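Local coordinates for putative glutathione S-transferase (Sinorhizobium meliloti, PDB 4MDC), which probably works as a homodimeric glutathione transferase, joining glutathione to electrophilic compounds, at residues T65-D77 / A82-D94. Sequence-based numbering, arbitrary orientation.
Sequences TLNPAGTLPVYVD and ALCGATIISEYLD
Y75 and I89 form the apolar centre, where the β-hairpin 74-76/82-84 of the thioredoxin-like N-terminal domain packs on the helix that follows it. I89 CD1 lies 3.8 Å from Y75 CB and also meets the ring of P73, which follows a cis peptide bond. This cis-proline before the third strand is a hallmark of the GST fold. Y75 CG stands anti to the backbone N (chi1 -178°), which carries the ring out toward the side chains of helix 86-94. There L83 CD1 sits at the ring edge, and L93 CD2 and Y92 CE2 approach obliquely. L83 CD1 also lies over one face of the Y92 ring, near its rim; the other contacts of that ring include F112 of the second subunit.

Y75 and L83 form a hydrogen-bonded antiparallel pair, with Y75 N to L83 O at 2.8 Å. P73 O accepts G85 N at the helix N-cap. On the other sheet face, C84 SG rests 3.4 Å from N67 CG and also touches V74 CG2. N67 ND2 donates to T71 OG1 at 2.9 Å, in the amide plane, which ties the N67 amide to T71 across the turn. With an alanine in place of this asparagine, C84 SG would probably lose the amide it rests on and T71 OG1 its donor. At the polar edge, Y92 OH donates to the syn lone pair of D77 OD2 at 2.7 Å, while D77 OD1 is hydrogen-bonded to S79 OG.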
loop_
_atom_site.group_PDB
_atom_site.type_symbol
_atom_site.label_atom_id
_atom_site.label_comp_id
_atom_site.label_asym_id
_atom_site.label_seq_id
_atom_site.Cartn_x
_atom_site.Cartn_y
_atom_site.Cartn_z
ATOM N N THR B 65 12.839 12.189 10.591
ATOM C CA THR B 65 13.637 11.294 11.409
ATOM C C THR B 65 12.766 10.153 11.966
ATOM O O THR B 65 13.195 9.019 12.024
ATOM C CB THR B 65 14.346 12.068 12.546
ATOM O OG1 THR B 65 15.251 13.004 11.954
ATOM C CG2 THR B 65 15.103 11.160 13.461
ATOM N N LEU B 66 11.565 10.484 12.399
ATOM C CA LEU B 66 10.662 9.497 12.942
ATOM C C LEU B 66 10.172 8.564 11.839
ATOM O O LEU B 66 10.091 7.368 12.040
ATOM C CB LEU B 66 9.462 10.208 13.568
ATOM C CG LEU B 66 8.445 9.268 14.211
ATOM C CD1 LEU B 66 9.051 8.664 15.454
ATOM C CD2 LEU B 66 7.160 10.039 14.477
ATOM N N ASN B 67 9.859 9.152 10.694
ATOM C CA ASN B 67 9.348 8.409 9.544
ATOM C C ASN B 67 9.948 8.941 8.256
ATOM O O ASN B 67 9.460 9.907 7.701
ATOM C CB ASN B 67 7.808 8.475 9.477
ATOM C CG ASN B 67 7.260 7.672 8.299
ATOM O OD1 ASN B 67 7.995 6.871 7.701
ATOM N ND2 ASN B 67 5.978 7.829 7.995
ATOM N N PRO B 68 11.047 8.315 7.790
ATOM C CA PRO B 68 11.722 8.825 6.603
ATOM C C PRO B 68 10.880 8.723 5.345
ATOM O O PRO B 68 11.124 9.482 4.406
ATOM C CB PRO B 68 12.995 7.955 6.501
ATOM C CG PRO B 68 12.831 6.863 7.479
ATOM C CD PRO B 68 11.826 7.276 8.487
ATOM N N ALA B 69 9.863 7.848 5.366
ATOM C CA ALA B 69 8.913 7.730 4.254
ATOM C C ALA B 69 7.983 8.930 4.169
ATOM O O ALA B 69 7.402 9.155 3.124
ATOM C CB ALA B 69 8.109 6.447 4.367
ATOM N N GLY B 70 7.868 9.728 5.248
ATOM C CA GLY B 70 7.044 10.946 5.262
ATOM C C GLY B 70 5.539 10.685 5.191
ATOM O O GLY B 70 4.779 11.573 4.917
ATOM N N THR B 71 5.126 9.447 5.416
ATOM C CA THR B 71 3.732 9.057 5.284
ATOM C C THR B 71 2.988 9.309 6.642
ATOM O O THR B 71 3.633 9.396 7.714
ATOM C CB THR B 71 3.591 7.579 4.915
ATOM O OG1 THR B 71 4.394 6.771 5.773
ATOM C CG2 THR B 71 4.027 7.329 3.460
ATOM N N LEU B 72 1.663 9.363 6.575
ATOM C CA LEU B 72 0.799 9.422 7.750
ATOM C C LEU B 72 -0.240 8.279 7.759
ATOM O O LEU B 72 -0.653 7.806 6.721
ATOM C CB LEU B 72 0.070 10.779 7.802
ATOM C CG LEU B 72 0.958 11.993 8.014
ATOM C CD1 LEU B 72 0.116 13.239 7.785
ATOM C CD2 LEU B 72 1.562 12.004 9.399
ATOM N N PRO B 73 -0.718 7.881 8.922
ATOM C CA PRO B 73 -0.306 8.362 10.193
ATOM C C PRO B 73 0.911 7.588 10.706
ATOM O O PRO B 73 1.341 6.640 10.068
ATOM C CB PRO B 73 -1.494 8.053 11.057
ATOM C CG PRO B 73 -2.056 6.820 10.514
ATOM C CD PRO B 73 -1.805 6.887 9.057
ATOM N N VAL B 74 1.437 8.022 11.842
ATOM C CA VAL B 74 2.493 7.278 12.516
ATOM C C VAL B 74 2.032 7.070 13.955
ATOM O O VAL B 74 1.690 8.041 14.633
ATOM C CB VAL B 74 3.824 8.032 12.514
ATOM C CG1 VAL B 74 4.881 7.270 13.283
ATOM C CG2 VAL B 74 4.268 8.281 11.080
ATOM N N TYR B 75 2.098 5.818 14.429
ATOM C CA TYR B 75 1.625 5.484 15.772
ATOM C C TYR B 75 2.826 5.126 16.617
ATOM O O TYR B 75 3.629 4.307 16.223
ATOM C CB TYR B 75 0.682 4.303 15.700
ATOM C CG TYR B 75 0.036 3.820 16.947
ATOM C CD1 TYR B 75 -1.025 4.486 17.540
ATOM C CD2 TYR B 75 0.463 2.665 17.557
ATOM C CE1 TYR B 75 -1.627 4.005 18.696
ATOM C CE2 TYR B 75 -0.144 2.194 18.699
ATOM C CZ TYR B 75 -1.188 2.841 19.242
ATOM O OH TYR B 75 -1.773 2.347 20.403
ATOM N N VAL B 76 2.960 5.773 17.761
ATOM C CA VAL B 76 4.070 5.488 18.637
ATOM C C VAL B 76 3.519 5.211 19.999
ATOM O O VAL B 76 3.102 6.128 20.727
ATOM C CB VAL B 76 5.084 6.631 18.743
ATOM C CG1 VAL B 76 6.304 6.160 19.539
ATOM C CG2 VAL B 76 5.521 7.095 17.373
ATOM N N ASP B 77 3.503 3.953 20.379
ATOM C CA ASP B 77 3.093 3.595 21.710
ATOM C C ASP B 77 4.285 3.624 22.632
ATOM O O ASP B 77 5.395 4.038 22.247
ATOM C CB ASP B 77 2.180 2.367 21.802
ATOM C CG ASP B 77 2.873 1.057 21.501
ATOM O OD1 ASP B 77 4.086 0.993 21.605
ATOM O OD2 ASP B 77 2.166 0.082 21.211
ATOM N N ALA B 82 8.127 3.285 16.194
ATOM C CA ALA B 82 7.206 3.937 15.266
ATOM C C ALA B 82 6.630 2.981 14.238
ATOM O O ALA B 82 7.351 2.293 13.549
ATOM C CB ALA B 82 7.878 5.098 14.572
ATOM N N LEU B 83 5.317 2.948 14.187
ATOM C CA LEU B 83 4.561 2.118 13.268
ATOM C C LEU B 83 3.958 3.072 12.247
ATOM O O LEU B 83 3.179 3.972 12.586
ATOM C CB LEU B 83 3.484 1.348 14.013
ATOM C CG LEU B 83 3.943 0.426 15.139
ATOM C CD1 LEU B 83 2.751 -0.190 15.821
ATOM C CD2 LEU B 83 4.863 -0.644 14.604
ATOM N N CYS B 84 4.322 2.891 11.001
ATOM C CA CYS B 84 3.953 3.850 9.960
ATOM C C CYS B 84 2.965 3.318 8.944
ATOM O O CYS B 84 3.185 2.247 8.364
ATOM C CB CYS B 84 5.195 4.278 9.224
ATOM S SG CYS B 84 6.324 5.161 10.352
ATOM N N GLY B 85 1.901 4.086 8.724
ATOM C CA GLY B 85 0.915 3.798 7.727
ATOM C C GLY B 85 -0.272 2.976 8.252
ATOM O O GLY B 85 -0.176 2.217 9.218
ATOM N N ALA B 86 -1.353 3.039 7.515
ATOM C CA ALA B 86 -2.586 2.438 7.953
ATOM C C ALA B 86 -2.539 0.903 8.023
ATOM O O ALA B 86 -3.116 0.319 8.922
ATOM C CB ALA B 86 -3.692 2.883 7.058
ATOM N N THR B 87 -1.862 0.308 7.086
ATOM C CA THR B 87 -1.828 -1.184 7.032
ATOM C C THR B 87 -1.070 -1.711 8.276
ATOM O O THR B 87 -1.614 -2.529 9.024
ATOM C CB THR B 87 -1.222 -1.667 5.716
ATOM O OG1 THR B 87 -2.086 -1.374 4.646
ATOM C CG2 THR B 87 -1.041 -3.201 5.739
ATOM N N ILE B 88 0.160 -1.251 8.477
ATOM C CA ILE B 88 0.990 -1.727 9.567
ATOM C C ILE B 88 0.325 -1.473 10.923
ATOM O O ILE B 88 0.238 -2.380 11.781
ATOM C CB ILE B 88 2.422 -1.147 9.465
ATOM C CG1 ILE B 88 3.139 -1.833 8.300
ATOM C CG2 ILE B 88 3.242 -1.401 10.720
ATOM C CD1 ILE B 88 4.492 -1.279 7.961
ATOM N N ILE B 89 -0.253 -0.279 11.075
ATOM C CA ILE B 89 -0.864 0.011 12.319
ATOM C C ILE B 89 -2.104 -0.830 12.589
ATOM O O ILE B 89 -2.316 -1.362 13.707
ATOM C CB ILE B 89 -1.174 1.532 12.423
ATOM C CG1 ILE B 89 0.087 2.372 12.373
ATOM C CG2 ILE B 89 -1.941 1.791 13.705
ATOM C CD1 ILE B 89 -0.217 3.837 12.067
ATOM N N SER B 90 -2.979 -0.946 11.578
ATOM C CA SER B 90 -4.209 -1.712 11.753
ATOM C C SER B 90 -3.943 -3.217 12.059
ATOM O O SER B 90 -4.678 -3.829 12.841
ATOM C CB SER B 90 -5.149 -1.506 10.534
ATOM O OG SER B 90 -4.614 -2.071 9.350
ATOM N N GLU B 91 -2.903 -3.769 11.463
ATOM C CA GLU B 91 -2.538 -5.185 11.712
ATOM C C GLU B 91 -2.032 -5.316 13.149
ATOM O O GLU B 91 -2.402 -6.234 13.861
ATOM C CB GLU B 91 -1.478 -5.691 10.701
ATOM C CG GLU B 91 -1.982 -5.703 9.240
ATOM C CD GLU B 91 -3.135 -6.665 8.969
ATOM O OE1 GLU B 91 -3.293 -7.673 9.734
ATOM O OE2 GLU B 91 -3.842 -6.461 7.945
ATOM N N TYR B 92 -1.181 -4.380 13.531
ATOM C CA TYR B 92 -0.628 -4.321 14.896
ATOM C C TYR B 92 -1.734 -4.233 15.952
ATOM O O TYR B 92 -1.707 -4.988 16.939
ATOM C CB TYR B 92 0.342 -3.142 15.057
ATOM C CG TYR B 92 0.878 -2.944 16.459
ATOM C CD1 TYR B 92 1.926 -3.710 16.949
ATOM C CD2 TYR B 92 0.282 -2.008 17.320
ATOM C CE1 TYR B 92 2.409 -3.547 18.227
ATOM C CE2 TYR B 92 0.750 -1.848 18.610
ATOM C CZ TYR B 92 1.811 -2.615 19.077
ATOM O OH TYR B 92 2.334 -2.475 20.333
ATOM N N LEU B 93 -2.703 -3.343 15.712
ATOM C CA LEU B 93 -3.849 -3.230 16.599
ATOM C C LEU B 93 -4.711 -4.485 16.658
ATOM O O LEU B 93 -5.208 -4.826 17.741
ATOM C CB LEU B 93 -4.714 -2.005 16.283
ATOM C CG LEU B 93 -4.002 -0.680 16.522
ATOM C CD1 LEU B 93 -4.833 0.479 16.025
ATOM C CD2 LEU B 93 -3.618 -0.469 17.967
ATOM N N ASP B 94 -4.876 -5.215 15.552
ATOM C CA ASP B 94 -5.558 -6.487 15.612
ATOM C C ASP B 94 -4.793 -7.480 16.497
ATOM O O ASP B 94 -5.395 -8.213 17.304
ATOM C CB ASP B 94 -5.793 -7.141 14.241
ATOM C CG ASP B 94 -6.716 -8.349 14.333
ATOM O OD1 ASP B 94 -7.905 -8.203 14.681
ATOM O OD2 ASP B 94 -6.240 -9.506 14.092
HETATM O O HOH W 1 -1.143 4.938 5.320
#